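Local coordinates for phosphoribosylamine--glycine ligase (Thermotoga maritima, PDB 1VKZ), which catalyses the ATP-dependent joining of glycine to 5-phosphoribosylamine, giving N(1)-(5-phosphoribosyl)glycinamide in de novo purine biosynthesis, at residues Lys66-Glu70 with Glu71-Ile75; Gly95-Lys98 with Glu99-Arg102. One frame throughout, in Å; residues are numbered along the deposited sequence.

Contact 1. Residues Lys66-Glu70 with Glu71-Ile75; sequences KAIPE and EDIVI
The ends of I68 and I73 meet, closing a turn of chain so that two side chains five residues apart come into contact. The terminal methyl does the work: I73 CD1 sits in the fork of I68, 3.3 Å from I68 CG2 and 3.4 Å from I68 CD1, a close fit for methyl groups. With I73 CG1 anti to its carbonyl carbon, a bend at chi2 (-63°) swings that methyl toward the fork. Branched aliphatic chains suit these two buried positions. On the more exposed flank, the side chain of E71 runs obliquely across that of P69, its carboxylate against the CG-CD side of the ring, with E71 OE1 3.3 Å from P69 CG and E71 OE2 3.5 Å from P69 CD. The proline stiffens the turn and offers a compact hydrocarbon surface; its CD hydrogens, beside the ring nitrogen, may be slightly polarised toward the carboxylate. The turn leads from helix 62-66 into strand 73-74 of the parallel, Rossmann-like sheet of the N domain, where D72 and V74 make backbone bonds to strand 17-22 while I73 bonds to N92 and F94. From strand 17-22, H19 hydrogen-bonds E71 OE2 through its NE2, with R17 as a long, weak second partner, so the acid is tied to the neighbouring strand. With an alanine here, H19 NE2 would probably be left without its acceptor and the P69 ring without its cover. Further out, N92 donates a hydrogen bond to P69 O through ND2, while E70 hydrogen-bonds S91 OG through OE2.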
loop_
_atom_site.group_PDB
_atom_site.type_symbol
_atom_site.label_atom_id
_atom_site.label_comp_id
_atom_site.label_asym_id
_atom_site.label_seq_id
_atom_site.Cartn_x
_atom_site.Cartn_y
_atom_site.Cartn_z
ATOM N N LYS A 66 15.234 -12.655 15.209
ATOM C CA LYS A 66 16.573 -12.970 15.726
ATOM C C LYS A 66 17.048 -14.328 15.210
ATOM O O LYS A 66 18.254 -14.566 15.072
ATOM C CB LYS A 66 16.602 -12.999 17.274
ATOM C CG LYS A 66 16.827 -11.646 17.952
ATOM C CD LYS A 66 16.859 -11.793 19.469
ATOM C CE LYS A 66 18.224 -12.279 19.980
ATOM N NZ LYS A 66 19.319 -11.260 19.815
ATOM N N ALA A 67 16.090 -15.216 14.947
ATOM C CA ALA A 67 16.382 -16.581 14.536
ATOM C C ALA A 67 16.736 -16.673 13.045
ATOM O O ALA A 67 17.392 -17.612 12.603
ATOM C CB ALA A 67 15.195 -17.483 14.862
ATOM N N ILE A 68 16.335 -15.685 12.275
ATOM C CA ILE A 68 16.585 -15.699 10.840
ATOM C C ILE A 68 18.000 -15.186 10.505
ATOM O O ILE A 68 18.381 -14.089 10.916
ATOM C CB ILE A 68 15.559 -14.813 10.121
ATOM C CG1 ILE A 68 14.131 -15.176 10.538
ATOM C CG2 ILE A 68 15.750 -14.932 8.604
ATOM C CD1 ILE A 68 13.103 -14.180 10.078
ATOM N N PRO A 69 18.764 -15.948 9.737
ATOM C CA PRO A 69 20.137 -15.550 9.405
ATOM C C PRO A 69 20.195 -14.432 8.356
ATOM O O PRO A 69 19.138 -13.964 7.925
ATOM C CB PRO A 69 20.740 -16.844 8.857
ATOM C CG PRO A 69 19.552 -17.534 8.234
ATOM C CD PRO A 69 18.394 -17.248 9.142
ATOM N N GLU A 70 21.393 -13.995 7.942
ATOM C CA GLU A 70 21.453 -13.087 6.774
ATOM C C GLU A 70 21.070 -13.821 5.504
ATOM O O GLU A 70 21.519 -14.933 5.257
ATOM C CB GLU A 70 22.793 -12.407 6.584
ATOM C CG GLU A 70 22.747 -10.938 6.962
ATOM C CD GLU A 70 22.651 -10.738 8.463
ATOM O OE1 GLU A 70 23.073 -11.661 9.220
ATOM O OE2 GLU A 70 22.164 -9.654 8.872
ATOM N N GLU A 71 20.315 -13.115 4.678
ATOM C CA GLU A 71 19.261 -13.654 3.794
ATOM C C GLU A 71 18.032 -12.807 4.063
ATOM O O GLU A 71 17.842 -12.356 5.166
ATOM C CB GLU A 71 18.927 -15.124 4.025
ATOM C CG GLU A 71 17.833 -15.470 5.022
ATOM C CD GLU A 71 17.890 -16.967 5.334
ATOM O OE1 GLU A 71 18.914 -17.592 4.964
ATOM O OE2 GLU A 71 16.964 -17.533 5.959
ATOM N N ASP A 72 17.182 -12.641 3.066
ATOM C CA ASP A 72 16.273 -11.507 3.007
ATOM C C ASP A 72 15.024 -11.620 3.846
ATOM O O ASP A 72 14.358 -12.637 3.792
ATOM C CB ASP A 72 15.876 -11.213 1.559
ATOM C CG ASP A 72 15.737 -9.713 1.314
ATOM O OD1 ASP A 72 15.526 -8.990 2.311
ATOM O OD2 ASP A 72 15.859 -9.142 0.206
ATOM N N ILE A 73 14.684 -10.546 4.578
ATOM C CA ILE A 73 13.346 -10.377 5.202
ATOM C C ILE A 73 12.608 -9.218 4.556
ATOM O O ILE A 73 13.096 -8.073 4.598
ATOM C CB ILE A 73 13.419 -10.056 6.730
ATOM C CG1 ILE A 73 14.405 -10.950 7.444
ATOM C CG2 ILE A 73 12.022 -10.145 7.395
ATOM C CD1 ILE A 73 14.068 -12.364 7.406
ATOM N N VAL A 74 11.423 -9.500 3.995
ATOM C CA VAL A 74 10.614 -8.463 3.351
ATOM C C VAL A 74 9.432 -8.102 4.242
ATOM O O VAL A 74 8.514 -8.879 4.427
ATOM C CB VAL A 74 10.124 -8.837 1.945
ATOM C CG1 VAL A 74 9.165 -7.799 1.452
ATOM C CG2 VAL A 74 11.291 -8.992 0.955
ATOM N N ILE A 75 9.477 -6.908 4.807
ATOM C CA ILE A 75 8.340 -6.438 5.566
ATOM C C ILE A 75 7.382 -5.595 4.687
ATOM O O ILE A 75 7.842 -4.763 3.901
ATOM C CB ILE A 75 8.832 -5.663 6.717
ATOM C CG1 ILE A 75 7.762 -4.685 7.168
ATOM C CG2 ILE A 75 10.135 -4.922 6.393
ATOM C CD1 ILE A 75 6.512 -5.367 7.642
#

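Contact 2. Residues Gly95-Lys98 with Glu99-Arg102; sequences GPVK and EVAR
V97 O accepts two backbone N-H groups at the start of helix 98-105: V100 N at 3.0 Å lies well above the carbonyl plane, whereas A101 N at 3.1 Å arrives nearly along the C=O axis with a straighter bond (161°). One residue on, R102 N makes a weak bond to K98 O. Around this start, with V97 CG1 anti to the carbonyl carbon (chi1 -60°), V97 CG2 falls between the backbone N and the carbonyl carbon, which turns it to the helix, 3.8 Å from V100 CG2. The same methyl lies 3.4 Å from E99 OE1, whose chain bends back at chi2. An acid in this first turn probably suits the partly positive helix N-terminus, and K98 NZ, 5.4 Å from E99 OE1, may add a mild attraction without touching it. P96 has no N-H to satisfy and a restricted phi, which fits a lead-in to a helix; its CB packs 3.8 Å from V100 CB. The small methyl of A101 also faces this lead-in. Beyond the turn, V100 packs on Y264 and Y266, in the link between helix 242-261 and strand 269-277, while in the loop that follows strand 73-74 P96 meets E80 and A101 meets F81.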
loop_
_atom_site.group_PDB
_atom_site.type_symbol
_atom_site.label_atom_id
_atom_site.label_comp_id
_atom_site.label_asym_id
_atom_site.label_seq_id
_atom_site.Cartn_x
_atom_site.Cartn_y
_atom_site.Cartn_z
ATOM N N GLY A 95 13.759 -2.921 4.499
ATOM C CA GLY A 95 12.865 -1.870 4.733
ATOM C C GLY A 95 13.528 -0.927 5.663
ATOM O O GLY A 95 14.450 -1.300 6.325
ATOM N N PRO A 96 13.067 0.317 5.708
ATOM C CA PRO A 96 13.812 1.358 6.383
ATOM C C PRO A 96 13.748 1.262 7.902
ATOM O O PRO A 96 12.781 0.712 8.439
ATOM C CB PRO A 96 13.120 2.620 5.883
ATOM C CG PRO A 96 11.771 2.215 5.631
ATOM C CD PRO A 96 11.817 0.836 5.118
ATOM N N VAL A 97 14.755 1.811 8.578
ATOM C CA VAL A 97 14.720 1.949 10.048
ATOM C C VAL A 97 13.588 2.837 10.534
ATOM O O VAL A 97 13.042 3.599 9.762
ATOM C CB VAL A 97 16.062 2.500 10.624
ATOM C CG1 VAL A 97 17.225 1.572 10.276
ATOM C CG2 VAL A 97 16.358 3.907 10.160
ATOM N N LYS A 98 13.249 2.735 11.821
ATOM C CA LYS A 98 12.157 3.498 12.452
ATOM C C LYS A 98 12.185 4.989 12.115
ATOM O O LYS A 98 11.127 5.608 11.825
ATOM C CB LYS A 98 12.243 3.434 13.967
ATOM C CG LYS A 98 11.811 2.151 14.617
ATOM C CD LYS A 98 11.431 2.352 16.144
ATOM C CE LYS A 98 12.530 3.046 17.005
ATOM N NZ LYS A 98 13.648 2.142 17.502
ATOM N N GLU A 99 13.382 5.569 12.197
ATOM C CA GLU A 99 13.546 6.996 11.987
ATOM C C GLU A 99 13.112 7.412 10.596
ATOM O O GLU A 99 12.598 8.482 10.415
ATOM C CB GLU A 99 15.000 7.418 12.238
ATOM C CG GLU A 99 15.433 7.302 13.702
ATOM C CD GLU A 99 16.106 5.961 14.090
ATOM O OE1 GLU A 99 15.928 4.902 13.418
ATOM O OE2 GLU A 99 16.839 5.977 15.101
ATOM N N VAL A 100 13.336 6.558 9.612
ATOM C CA VAL A 100 13.040 6.893 8.222
ATOM C C VAL A 100 11.564 6.660 7.986
ATOM O O VAL A 100 10.926 7.432 7.260
ATOM C CB VAL A 100 13.843 6.050 7.221
ATOM C CG1 VAL A 100 13.457 6.398 5.830
ATOM C CG2 VAL A 100 15.311 6.268 7.396
ATOM N N ALA A 101 11.046 5.605 8.624
ATOM C CA ALA A 101 9.631 5.239 8.534
ATOM C C ALA A 101 8.675 6.249 9.199
ATOM O O ALA A 101 7.466 6.154 8.980
ATOM C CB ALA A 101 9.407 3.832 9.104
ATOM N N ARG A 102 9.205 7.191 9.993
ATOM C CA ARG A 102 8.447 8.400 10.410
ATOM C C ARG A 102 7.871 9.168 9.226
ATOM O O ARG A 102 6.933 9.953 9.370
ATOM C CB ARG A 102 9.331 9.406 11.116
ATOM C CG ARG A 102 9.945 8.997 12.348
ATOM C CD ARG A 102 10.623 10.179 13.011
ATOM N NE ARG A 102 9.645 11.016 13.719
ATOM C CZ ARG A 102 9.838 12.275 14.102
ATOM N NH1 ARG A 102 10.983 12.898 13.841
ATOM N NH2 ARG A 102 8.864 12.915 14.743
#

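How the contacts relate
Contact 1 and contact 2 lie in series along the N domain: residues 66-75 bring the chain from helix 62-66 into strand 73-74. Residues 95-102 then carry it from the following loop into helix 98-105. Their centres are about 17 Å apart, and their nearest atoms come within about 4 Å without touching. The loop between them serves both, since E80 meets I75 of contact 1 and P96 of contact 2. Only contact 2 approaches the predicted ATP and magnesium sites: the side chain of R102 is about 6 Å from that of D149, in the predicted ATP site, and the side chain of A101 about 9 Å from that of N287, a predicted magnesium ligand. Contact 1 lies away from these sites.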